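Local coordinates for protein hydrolase, haloacid dehalogenase-like family (Pseudomonas syringae pv. tomato, PDB 3S6J) that binds calcium and probably acts as a sugar phosphatase of the haloacid dehalogenase-like hydrolase family, at residues 52-55 and 56-59; 69-72 and 73-76; 100-103 and 104-108; 120-123 and 124-128; 211-214 and 215-219. All coordinates share one frame; numbering follows the deposited sequence.

Contact 1: 52-55 and 56-59; sequences GGLM and LKSL
Four successive i to i+4 backbone bonds join 52-55 to 56-59 as the opening turns of helix 52-63. Leu56 N reaches Gly52 O at 2.9 Å and Lys57 N reaches Gly53 O at 3.1 Å, the latter with an almost straight N-H...O angle of 179°. Ser58 N to Leu54 O is 2.8 Å, and Leu59 N meets Met55 O at 2.9 Å. The buried side chains are those of Met55 (a selenomethionine), Leu56 and Leu59. Met55 and Leu59 run side by side in the same direction, Met55 CG lying 4.0 Å from Leu59 CD1. With CG opposite the backbone N (chi1 -172°), the Met55 chain runs out extended and bends only at its last torsion. This helix is one of the helices inserted between strands 18-19 and 91-92, probably the cap, as in other members of the haloacid dehalogenase superfamily. Met55 and Leu56 pack on Trp28 of helix 21-34, and Leu59 on Lys47 and Leu39. The Met55 side chain lies about 9 Å from a bound calcium ion. Ser58 OG makes a weak hydrogen bond to Lys47 NZ.

Contact 2: 69-72 and 73-76; sequences DEQA and ERLS
Arg74 folds back over the preceding turn of helix 69-85, so that its guanidinium lies against Gln71 with Glu70 at its rim. Gln71 CA sits 3.8 Å above one face of the guanidinium, displaced toward the rim, and Gln71 CG is 3.7 Å from Arg74 NH2. The Gln71 amide and the guanidinium are turned 47° from one another. Near the guanidinium plane, at its edge, Glu70 CG comes 3.9 Å from Arg74 NH1; the carboxylate is inclined 61° to the guanidinium, and Glu70 OE1 stays 4.8 Å from Arg74 NH1, without a salt bridge. A bend at chi3 (-34°) turns the head of Arg74 back along the helix. Beneath run regular i to i+4 backbone bonds, including Leu75 N to Gln71 O at 2.7 Å. Leu75 CG packs over that same carbonyl, while its side chain touches Ala31 and Leu32 of helix 21-34, a neighbour in the inserted helical region, probably the cap. Both polar heads are claimed by Glu35: its OE1 accepts from Gln71 NE2 and pairs with Arg74 NH2 in a salt bridge. One Glu35 oxygen thus ties both to the loop after helix 21-34, leaving Glu70 a longer-range, probably favourable influence on Arg74.

Contact 3: 100-103 and 104-108; sequences LETL and DKENL
Leu103 O takes the amide of Leu108 at 3.0 Å where helix 96-105 ends, and the same oxygen receives a weak and doubtful bond from Glu106 N, an atom whose place is less sure. Asn107 N turns instead to Asp104 O at 2.9 Å. Asn107 is the first residue to leave helical geometry, and its positive phi (64°) completes a Schellman motif that ends the helix and leads toward strand 110-113. Upstream, Asp104 N to Leu100 O and Lys105 N to Glu101 O keep the ordinary helical pattern, each at 3.1 Å. The apolar part of the closure is made by Leu103 and Leu108, whose side chains cross at about a right angle; Leu103 CD2 meets Leu108 CD1 at 3.6 Å. Both leucines pack on Phe9 of strand 8-11, and Leu103 also touches Phe11 and Trp110. Thr102, one residue before Leu103, lies alongside Glu106, with Thr102 CG2 3.5 Å from Glu106 OE1. With OG1 beside the backbone N (chi1 -58°), CG2 stands opposite that N, toward the carboxylate, and Thr102 OG1 bonds to Glu98 O. Asp104 OD1 is likewise taken up by Trp110 NE1, which links the last helical turn to the neighbouring strand. The closing bonds thus give the carbonyls of Leu103 and Asp104 amide partners at the helix end, while the leucine pair carries the same closure into the apolar layer against the sheet.

Contact 4: 120-123 and 124-128; sequences TATI and NLKAL
Thr122 and Lys126 form the loose outer side of helix 118-127, whereas Ile123 and Asn124 lie on the packed side. On the outer side the two chains run alongside one another, Thr122 CG2 meeting Lys126 CE at 3.7 Å. A bend at chi2 (-82°) swings the lysine chain back over the threonine methyl; Thr122 OG1 is engaged by Ile118 O. The backbone is also slack here: Lys126 N makes only weak bonds to Thr122 O at 3.4 Å and to Ile123 O at 3.3 Å. By contrast, Asn124 N bonds Thr120 O at 3.1 Å. Ile123 and Asn124 are set at a slant to each other, Ile123 CG2 coming 4.2 Å from Asn124 ND2. With CG opposite the carbonyl carbon (chi1 -56°), Asn124 OD1 comes 3.3 Å from Thr120 O, two acceptors that do not bond. Asn124 ND2 donates to Tyr83 OH of helix 69-85, and the asparagine also packs on Thr18, Ser20 and Ile90, while Ile123 leans on Tyr83. The side chain of Asn124 approaches that of Asp14 to about 4 Å. Helix 118-127 is the crossover helix of the beta-alpha-beta unit between strands 110-113 and 137-138, part of the Rossmann-like core of the haloacid dehalogenase fold, and its Asn124 lies beside the calcium ligand Asp14.

Contact 5: 211-214 and 215-219; sequences DPLD and LLNHL
Residues 211-214 and 215-219 make a local helical contact at the start of helix 212-217, directly after strand 207-209 at the edge of the parallel sheet. The first turn is closed by Asp211, whose OD1 accepts from Asp214 N at 3.0 Å, met nearly along the C-O axis. Main-chain bonds follow: Leu215 N to Asp211 O at 2.9 Å, Leu216 N to Pro212 O at 2.7 Å and Asn217 N to Leu213 O at 3.0 Å. A water donates to Asp214 OD1 at 2.6 Å and accepts a weak bond from Asn217 ND2, bridging one turn. With CG opposite the backbone N (chi1 -169°), OD1 of Asp214 takes the water while OD2 accepts from Glu210 N. The Asp214 carboxylate and the His218 ring are nearly perpendicular (86°), though the ring position is doubtful. Leu213 CD1 and Leu216 CD2 touch loosely at 4.5 Å. Leu215 packs on Tyr209 and Leu190, and Leu216 on Leu99 and Thr102 of helix 96-105. Asp211 OD2 also forms a salt bridge with Arg43 NH1 of the second subunit. Asp211 is thus both a dimer contact and the N-cap of the helix that follows the edge strand of the parallel sheet.

The five contacts follow one another in series along the chain; each closes only a local helical turn, and none nests in or crosses another. Contacts 1 and 2 lie on consecutive helices, 52-63 and 69-85, and touch through Leu56, which packs on Ala72 and Leu75, joining two helices of the inserted region. The chain then enters the core, where contact 3 ends helix 96-105 before strand 110-113 and contact 4 occupies the crossover helix to strand 137-138. Contact 5 follows the outermost strand 207-209 and returns to contact 3, Leu216 CD1 lying 4.0 Å from Thr102 OG1. Contacts 1 and 3 lie on opposite sides of the chain's centre, about 35 Å apart between centres.

Contact 1: 52-55 and 56-59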
loop_
_atom_site.group_PDB
_atom_site.type_symbol
_atom_site.label_atom_id
_atom_site.label_comp_id
_atom_site.label_asym_id
_atom_site.label_seq_id
_atom_site.Cartn_x
_atom_site.Cartn_y
_atom_site.Cartn_z
ATOM N N GLY E 52 -2.431 6.079 16.896
ATOM C CA GLY E 52 -2.022 7.372 16.382
ATOM C C GLY E 52 -0.831 8.021 17.083
ATOM O O GLY E 52 0.024 8.629 16.428
ATOM N N GLY E 53 -0.781 7.913 18.411
ATOM C CA GLY E 53 0.263 8.559 19.190
ATOM C C GLY E 53 1.646 8.056 18.836
ATOM O O GLY E 53 2.565 8.842 18.613
ATOM N N LEU E 54 1.782 6.732 18.779
ATOM C CA LEU E 54 3.048 6.086 18.475
ATOM C C LEU E 54 3.385 6.307 17.011
ATOM O O LEU E 54 4.534 6.519 16.636
ATOM C CB LEU E 54 2.953 4.589 18.768
ATOM C CG LEU E 54 4.199 3.944 19.375
ATOM C CD1 LEU E 54 5.433 4.198 18.505
ATOM C CD2 LEU E 54 4.428 4.469 20.807
HETATM N N MSE E 55 2.372 6.253 16.170
HETATM C CA MSE E 55 2.608 6.479 14.769
HETATM C C MSE E 55 3.210 7.878 14.579
HETATM O O MSE E 55 4.219 8.047 13.887
HETATM C CB MSE E 55 1.304 6.334 14.006
HETATM C CG MSE E 55 1.474 6.366 12.526
HETATM SE SE MSE E 55 -0.244 6.687 11.701
HETATM C CE MSE E 55 -1.276 5.304 12.617
ATOM N N LEU E 56 2.595 8.872 15.216
ATOM C CA LEU E 56 3.057 10.251 15.093
ATOM C C LEU E 56 4.500 10.414 15.573
ATOM O O LEU E 56 5.329 10.982 14.864
ATOM C CB LEU E 56 2.116 11.204 15.830
ATOM C CG LEU E 56 1.154 12.061 14.995
ATOM C CD1 LEU E 56 0.894 11.491 13.624
ATOM C CD2 LEU E 56 -0.154 12.233 15.745
ATOM N N LYS E 57 4.801 9.913 16.767
ATOM C CA LYS E 57 6.182 9.861 17.237
ATOM C C LYS E 57 7.094 9.166 16.227
ATOM O O LYS E 57 8.209 9.612 15.959
ATOM C CB LYS E 57 6.281 9.113 18.560
ATOM C CG LYS E 57 5.732 9.878 19.747
ATOM C CD LYS E 57 6.493 9.520 21.021
ATOM C CE LYS E 57 6.920 8.054 21.025
ATOM N NZ LYS E 57 8.069 7.820 21.969
ATOM N N SER E 58 6.622 8.058 15.678
ATOM C CA SER E 58 7.450 7.266 14.784
ATOM C C SER E 58 7.832 8.029 13.512
ATOM O O SER E 58 9.014 8.150 13.188
ATOM C CB SER E 58 6.758 5.951 14.440
ATOM O OG SER E 58 7.678 5.093 13.802
ATOM N N LEU E 59 6.825 8.543 12.805
ATOM C CA LEU E 59 7.027 9.354 11.595
ATOM C C LEU E 59 7.885 10.560 11.938
ATOM O O LEU E 59 8.762 10.959 11.173
ATOM C CB LEU E 59 5.679 9.826 11.035
ATOM C CG LEU E 59 4.731 8.703 10.615
ATOM C CD1 LEU E 59 3.291 9.202 10.370
ATOM C CD2 LEU E 59 5.294 7.989 9.383
#

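Contact 2: 69-72 and 73-76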
loop_
_atom_site.group_PDB
_atom_site.type_symbol
_atom_site.label_atom_id
_atom_site.label_comp_id
_atom_site.label_asym_id
_atom_site.label_seq_id
_atom_site.Cartn_x
_atom_site.Cartn_y
_atom_site.Cartn_z
ATOM N N ASP E 69 2.407 17.653 21.787
ATOM C CA ASP E 69 1.136 17.090 22.229
ATOM C C ASP E 69 -0.036 17.770 21.544
ATOM O O ASP E 69 -0.930 17.108 21.018
ATOM C CB ASP E 69 0.984 17.286 23.736
ATOM C CG ASP E 69 1.658 16.201 24.538
ATOM O OD1 ASP E 69 2.225 15.267 23.925
ATOM O OD2 ASP E 69 1.609 16.285 25.787
ATOM N N GLU E 70 -0.022 19.099 21.583
ATOM C CA GLU E 70 -1.084 19.932 21.021
ATOM C C GLU E 70 -1.342 19.702 19.522
ATOM O O GLU E 70 -2.493 19.596 19.103
ATOM C CB GLU E 70 -0.791 21.419 21.306
ATOM C CG GLU E 70 -1.891 22.381 20.871
ATOM C CD GLU E 70 -1.646 23.820 21.342
ATOM O OE1 GLU E 70 -0.476 24.288 21.292
ATOM O OE2 GLU E 70 -2.629 24.486 21.760
ATOM N N GLN E 71 -0.285 19.626 18.717
ATOM C CA GLN E 71 -0.460 19.352 17.287
ATOM C C GLN E 71 -0.863 17.895 17.039
ATOM O O GLN E 71 -1.602 17.596 16.103
ATOM C CB GLN E 71 0.803 19.691 16.487
ATOM C CG GLN E 71 0.618 19.691 14.956
ATOM C CD GLN E 71 1.918 19.997 14.222
ATOM O OE1 GLN E 71 2.985 19.545 14.629
ATOM N NE2 GLN E 71 1.834 20.777 13.142
ATOM N N ALA E 72 -0.353 16.996 17.874
ATOM C CA ALA E 72 -0.712 15.587 17.810
ATOM C C ALA E 72 -2.215 15.451 17.975
ATOM O O ALA E 72 -2.877 14.725 17.238
ATOM C CB ALA E 72 0.015 14.815 18.901
ATOM N N GLU E 73 -2.739 16.184 18.948
ATOM C CA GLU E 73 -4.160 16.234 19.243
ATOM C C GLU E 73 -4.948 16.750 18.045
ATOM O O GLU E 73 -5.957 16.156 17.651
ATOM C CB GLU E 73 -4.384 17.142 20.460
ATOM C CG GLU E 73 -5.155 16.505 21.607
ATOM C CD GLU E 73 -6.616 16.941 21.656
ATOM O OE1 GLU E 73 -7.150 17.111 22.786
ATOM O OE2 GLU E 73 -7.226 17.118 20.567
ATOM N N ARG E 74 -4.500 17.864 17.470
ATOM C CA ARG E 74 -5.163 18.412 16.285
ATOM C C ARG E 74 -5.078 17.452 15.092
ATOM O O ARG E 74 -6.056 17.283 14.362
ATOM C CB ARG E 74 -4.622 19.804 15.905
ATOM C CG ARG E 74 -5.046 20.918 16.863
ATOM C CD ARG E 74 -4.870 22.317 16.268
ATOM N NE ARG E 74 -3.715 22.389 15.381
ATOM C CZ ARG E 74 -2.474 22.656 15.777
ATOM N NH1 ARG E 74 -2.209 22.896 17.053
ATOM N NH2 ARG E 74 -1.497 22.686 14.887
ATOM N N LEU E 75 -3.915 16.835 14.887
ATOM C CA LEU E 75 -3.760 15.875 13.787
ATOM C C LEU E 75 -4.761 14.742 13.957
ATOM O O LEU E 75 -5.443 14.341 13.007
ATOM C CB LEU E 75 -2.346 15.304 13.750
ATOM C CG LEU E 75 -1.311 16.177 13.057
ATOM C CD1 LEU E 75 0.082 15.740 13.496
ATOM C CD2 LEU E 75 -1.472 16.116 11.533
ATOM N N SER E 76 -4.842 14.237 15.184
ATOM C CA SER E 76 -5.823 13.224 15.543
ATOM C C SER E 76 -7.246 13.665 15.169
ATOM O O SER E 76 -7.949 12.950 14.458
ATOM C CB SER E 76 -5.728 12.916 17.037
ATOM O OG SER E 76 -6.555 11.821 17.375
#

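Contact 3: 100-103 and 104-108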
loop_
_atom_site.group_PDB
_atom_site.type_symbol
_atom_site.label_atom_id
_atom_site.label_comp_id
_atom_site.label_asym_id
_atom_site.label_seq_id
_atom_site.Cartn_x
_atom_site.Cartn_y
_atom_site.Cartn_z
ATOM N N LEU E 100 -16.438 -15.161 10.709
ATOM C CA LEU E 100 -16.953 -14.879 12.050
ATOM C C LEU E 100 -18.150 -15.770 12.359
ATOM O O LEU E 100 -18.246 -16.332 13.448
ATOM C CB LEU E 100 -17.312 -13.405 12.204
ATOM C CG LEU E 100 -16.116 -12.447 12.244
ATOM C CD1 LEU E 100 -16.589 -11.002 12.187
ATOM C CD2 LEU E 100 -15.241 -12.703 13.490
ATOM N N GLU E 101 -19.044 -15.908 11.379
ATOM C CA GLU E 101 -20.177 -16.819 11.472
ATOM C C GLU E 101 -19.728 -18.264 11.696
ATOM O O GLU E 101 -20.327 -18.988 12.501
ATOM C CB GLU E 101 -21.041 -16.720 10.212
ATOM C CG GLU E 101 -21.729 -15.372 10.063
ATOM C CD GLU E 101 -22.672 -15.299 8.869
ATOM O OE1 GLU E 101 -22.409 -15.959 7.837
ATOM O OE2 GLU E 101 -23.678 -14.560 8.966
ATOM N N THR E 102 -18.672 -18.680 11.001
ATOM C CA THR E 102 -18.147 -20.032 11.180
ATOM C C THR E 102 -17.706 -20.266 12.621
ATOM O O THR E 102 -18.006 -21.308 13.201
ATOM C CB THR E 102 -16.988 -20.342 10.234
ATOM O OG1 THR E 102 -17.417 -20.166 8.877
ATOM C CG2 THR E 102 -16.522 -21.785 10.418
ATOM N N LEU E 103 -17.015 -19.288 13.200
ATOM C CA LEU E 103 -16.513 -19.408 14.562
ATOM C C LEU E 103 -17.634 -19.515 15.594
ATOM O O LEU E 103 -17.551 -20.306 16.525
ATOM C CB LEU E 103 -15.602 -18.223 14.914
ATOM C CG LEU E 103 -14.342 -18.060 14.062
ATOM C CD1 LEU E 103 -13.565 -16.815 14.492
ATOM C CD2 LEU E 103 -13.464 -19.300 14.147
ATOM N N ASP E 104 -18.669 -18.701 15.449
ATOM C CA ASP E 104 -19.784 -18.751 16.393
ATOM C C ASP E 104 -20.454 -20.112 16.341
ATOM O O ASP E 104 -20.699 -20.736 17.367
ATOM C CB ASP E 104 -20.822 -17.679 16.072
ATOM C CG ASP E 104 -20.277 -16.296 16.217
ATOM O OD1 ASP E 104 -19.104 -16.181 16.636
ATOM O OD2 ASP E 104 -21.016 -15.329 15.912
ATOM N N LYS E 105 -20.754 -20.555 15.126
ATOM C CA LYS E 105 -21.448 -21.813 14.913
ATOM C C LYS E 105 -20.634 -22.967 15.486
ATOM O O LYS E 105 -21.154 -24.053 15.741
ATOM C CB LYS E 105 -21.686 -22.025 13.422
ATOM C CG LYS E 105 -22.675 -23.136 13.117
ATOM C CD LYS E 105 -22.621 -23.556 11.655
ATOM C CE LYS E 105 -23.510 -24.772 11.404
ATOM N NZ LYS E 105 -23.041 -25.992 12.135
ATOM N N GLU E 106 -19.353 -22.707 15.707
ATOM C CA GLU E 106 -18.404 -23.732 16.094
ATOM C C GLU E 106 -17.991 -23.563 17.554
ATOM O O GLU E 106 -17.122 -24.281 18.046
ATOM C CB GLU E 106 -17.191 -23.602 15.191
ATOM C CG GLU E 106 -16.400 -24.850 14.956
ATOM C CD GLU E 106 -15.779 -24.847 13.575
ATOM O OE1 GLU E 106 -16.505 -24.503 12.619
ATOM O OE2 GLU E 106 -14.580 -25.183 13.437
ATOM N N ASN E 107 -18.602 -22.601 18.239
ATOM C CA ASN E 107 -18.270 -22.313 19.637
ATOM C C ASN E 107 -16.852 -21.803 19.918
ATOM O O ASN E 107 -16.432 -21.720 21.077
ATOM C CB ASN E 107 -18.566 -23.529 20.508
ATOM C CG ASN E 107 -20.044 -23.795 20.624
ATOM O OD1 ASN E 107 -20.796 -22.960 21.136
ATOM N ND2 ASN E 107 -20.482 -24.955 20.126
ATOM N N LEU E 108 -16.115 -21.449 18.869
ATOM C CA LEU E 108 -14.784 -20.869 19.052
ATOM C C LEU E 108 -14.916 -19.403 19.452
ATOM O O LEU E 108 -15.664 -18.653 18.829
ATOM C CB LEU E 108 -13.956 -21.007 17.769
ATOM C CG LEU E 108 -13.848 -22.455 17.255
ATOM C CD1 LEU E 108 -13.324 -22.508 15.822
ATOM C CD2 LEU E 108 -12.989 -23.304 18.183
#

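Contact 4: 120-123 and 124-128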
loop_
_atom_site.group_PDB
_atom_site.type_symbol
_atom_site.label_atom_id
_atom_site.label_comp_id
_atom_site.label_asym_id
_atom_site.label_seq_id
_atom_site.Cartn_x
_atom_site.Cartn_y
_atom_site.Cartn_z
ATOM N N THR E 120 -13.357 5.299 14.962
ATOM C CA THR E 120 -13.005 4.500 13.799
ATOM C C THR E 120 -13.603 3.108 13.931
ATOM O O THR E 120 -14.205 2.598 12.997
ATOM C CB THR E 120 -11.466 4.409 13.597
ATOM O OG1 THR E 120 -10.825 4.264 14.869
ATOM C CG2 THR E 120 -10.932 5.672 12.921
ATOM N N ALA E 121 -13.448 2.497 15.097
ATOM C CA ALA E 121 -13.922 1.131 15.286
ATOM C C ALA E 121 -15.422 0.971 15.042
ATOM O O ALA E 121 -15.866 -0.061 14.543
ATOM C CB ALA E 121 -13.538 0.616 16.667
ATOM N N THR E 122 -16.210 1.983 15.395
ATOM C CA THR E 122 -17.658 1.922 15.155
ATOM C C THR E 122 -17.974 1.954 13.664
ATOM O O THR E 122 -18.868 1.255 13.190
ATOM C CB THR E 122 -18.416 3.067 15.860
ATOM O OG1 THR E 122 -18.189 2.998 17.276
ATOM C CG2 THR E 122 -19.900 2.941 15.587
ATOM N N ILE E 123 -17.224 2.765 12.925
ATOM C CA ILE E 123 -17.385 2.862 11.481
ATOM C C ILE E 123 -17.110 1.528 10.769
ATOM O O ILE E 123 -17.916 1.071 9.952
ATOM C CB ILE E 123 -16.497 3.982 10.896
ATOM C CG1 ILE E 123 -17.073 5.355 11.270
ATOM C CG2 ILE E 123 -16.343 3.823 9.385
ATOM C CD1 ILE E 123 -16.067 6.494 11.263
ATOM N N ASN E 124 -15.982 0.895 11.070
ATOM C CA ASN E 124 -15.643 -0.327 10.351
ATOM C C ASN E 124 -16.630 -1.451 10.653
ATOM O O ASN E 124 -16.962 -2.243 9.783
ATOM C CB ASN E 124 -14.216 -0.764 10.664
ATOM C CG ASN E 124 -13.202 0.320 10.375
ATOM O OD1 ASN E 124 -12.312 0.596 11.187
ATOM N ND2 ASN E 124 -13.322 0.938 9.216
ATOM N N LEU E 125 -17.095 -1.503 11.898
ATOM C CA LEU E 125 -18.023 -2.534 12.347
ATOM C C LEU E 125 -19.341 -2.514 11.573
ATOM O O LEU E 125 -19.944 -3.557 11.341
ATOM C CB LEU E 125 -18.306 -2.369 13.838
ATOM C CG LEU E 125 -17.177 -2.611 14.837
ATOM C CD1 LEU E 125 -17.597 -2.130 16.206
ATOM C CD2 LEU E 125 -16.812 -4.069 14.895
ATOM N N LYS E 126 -19.793 -1.323 11.191
ATOM C CA LYS E 126 -20.976 -1.193 10.340
ATOM C C LYS E 126 -20.828 -2.036 9.070
ATOM O O LYS E 126 -21.767 -2.715 8.653
ATOM C CB LYS E 126 -21.211 0.272 9.954
ATOM C CG LYS E 126 -21.101 1.266 11.106
ATOM C CD LYS E 126 -22.385 1.336 11.916
ATOM C CE LYS E 126 -22.377 2.521 12.880
ATOM N NZ LYS E 126 -23.736 2.805 13.437
ATOM N N ALA E 127 -19.650 -1.990 8.452
ATOM C CA ALA E 127 -19.430 -2.721 7.213
ATOM C C ALA E 127 -19.592 -4.219 7.418
ATOM O O ALA E 127 -19.825 -4.952 6.475
ATOM C CB ALA E 127 -18.053 -2.413 6.648
ATOM N N LEU E 128 -19.439 -4.674 8.654
ATOM C CA LEU E 128 -19.638 -6.079 8.970
ATOM C C LEU E 128 -21.002 -6.251 9.598
ATOM O O LEU E 128 -21.285 -7.280 10.196
ATOM C CB LEU E 128 -18.585 -6.562 9.967
ATOM C CG LEU E 128 -17.105 -6.381 9.624
ATOM C CD1 LEU E 128 -16.258 -6.579 10.875
ATOM C CD2 LEU E 128 -16.691 -7.337 8.524
#

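Contact 5: 211-214 and 215-219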
loop_
_atom_site.group_PDB
_atom_site.type_symbol
_atom_site.label_atom_id
_atom_site.label_comp_id
_atom_site.label_asym_id
_atom_site.label_seq_id
_atom_site.Cartn_x
_atom_site.Cartn_y
_atom_site.Cartn_z
ATOM N N ASP E 211 -6.540 -13.123 2.619
ATOM C CA ASP E 211 -7.664 -12.421 3.198
ATOM C C ASP E 211 -8.447 -13.418 4.079
ATOM O O ASP E 211 -8.026 -14.558 4.236
ATOM C CB ASP E 211 -8.509 -11.751 2.089
ATOM C CG ASP E 211 -8.970 -12.744 1.005
ATOM O OD1 ASP E 211 -9.067 -13.952 1.313
ATOM O OD2 ASP E 211 -9.225 -12.327 -0.151
ATOM N N PRO E 212 -9.549 -12.971 4.710
ATOM C CA PRO E 212 -10.227 -13.888 5.637
ATOM C C PRO E 212 -10.709 -15.166 4.956
ATOM O O PRO E 212 -10.677 -16.219 5.585
ATOM C CB PRO E 212 -11.409 -13.062 6.156
ATOM C CG PRO E 212 -10.948 -11.620 5.995
ATOM C CD PRO E 212 -10.096 -11.601 4.762
ATOM N N LEU E 213 -11.113 -15.078 3.690
ATOM C CA LEU E 213 -11.597 -16.249 2.969
ATOM C C LEU E 213 -10.456 -17.228 2.803
ATOM O O LEU E 213 -10.626 -18.441 2.996
ATOM C CB LEU E 213 -12.178 -15.874 1.600
ATOM C CG LEU E 213 -12.774 -16.989 0.716
ATOM C CD1 LEU E 213 -13.985 -17.647 1.366
ATOM C CD2 LEU E 213 -13.180 -16.456 -0.665
ATOM N N ASP E 214 -9.288 -16.707 2.444
ATOM C CA ASP E 214 -8.143 -17.574 2.222
ATOM C C ASP E 214 -7.791 -18.254 3.530
ATOM O O ASP E 214 -7.518 -19.453 3.575
ATOM C CB ASP E 214 -6.947 -16.796 1.676
ATOM C CG ASP E 214 -5.845 -17.713 1.184
ATOM O OD1 ASP E 214 -6.163 -18.910 0.938
ATOM O OD2 ASP E 214 -4.680 -17.246 1.050
ATOM N N LEU E 215 -7.821 -17.475 4.607
ATOM C CA LEU E 215 -7.540 -18.007 5.933
ATOM C C LEU E 215 -8.581 -19.061 6.318
ATOM O O LEU E 215 -8.246 -20.128 6.838
ATOM C CB LEU E 215 -7.522 -16.867 6.949
ATOM C CG LEU E 215 -7.590 -17.206 8.435
ATOM C CD1 LEU E 215 -6.507 -18.169 8.837
ATOM C CD2 LEU E 215 -7.465 -15.930 9.218
ATOM N N LEU E 216 -9.846 -18.750 6.064
ATOM C CA LEU E 216 -10.943 -19.659 6.389
ATOM C C LEU E 216 -10.732 -21.021 5.730
ATOM O O LEU E 216 -10.938 -22.058 6.356
ATOM C CB LEU E 216 -12.285 -19.050 5.958
ATOM C CG LEU E 216 -13.562 -19.906 5.928
ATOM C CD1 LEU E 216 -13.826 -20.646 7.237
ATOM C CD2 LEU E 216 -14.752 -19.012 5.571
ATOM N N ASN E 217 -10.303 -20.990 4.470
ATOM C CA ASN E 217 -10.067 -22.189 3.674
ATOM C C ASN E 217 -8.884 -23.001 4.156
ATOM O O ASN E 217 -8.726 -24.138 3.758
ATOM C CB ASN E 217 -9.852 -21.814 2.203
ATOM C CG ASN E 217 -11.156 -21.493 1.488
ATOM O OD1 ASN E 217 -12.217 -21.961 1.890
ATOM N ND2 ASN E 217 -11.083 -20.690 0.426
ATOM N N HIS E 218 -8.048 -22.408 5.001
ATOM C CA HIS E 218 -6.882 -23.096 5.538
ATOM C C HIS E 218 -6.908 -23.150 7.053
ATOM O O HIS E 218 -5.876 -23.380 7.692
ATOM C CB HIS E 218 -5.609 -22.393 5.094
ATOM C CG HIS E 218 -5.409 -22.424 3.617
ATOM N ND1 HIS E 218 -4.593 -23.347 3.000
ATOM C CD2 HIS E 218 -5.964 -21.685 2.632
ATOM C CE1 HIS E 218 -4.640 -23.158 1.693
ATOM N NE2 HIS E 218 -5.454 -22.149 1.446
ATOM N N LEU E 219 -8.088 -22.941 7.627
ATOM C CA LEU E 219 -8.228 -22.859 9.074
ATOM C C LEU E 219 -7.562 -24.027 9.827
ATOM O O LEU E 219 -7.059 -23.859 10.951
ATOM C CB LEU E 219 -9.705 -22.747 9.439
ATOM C CG LEU E 219 -10.035 -22.108 10.782
ATOM C CD1 LEU E 219 -9.432 -20.715 10.856
ATOM C CD2 LEU E 219 -11.559 -22.080 10.991
HETATM O O HOH W 1 -8.109 -19.737 -0.645
#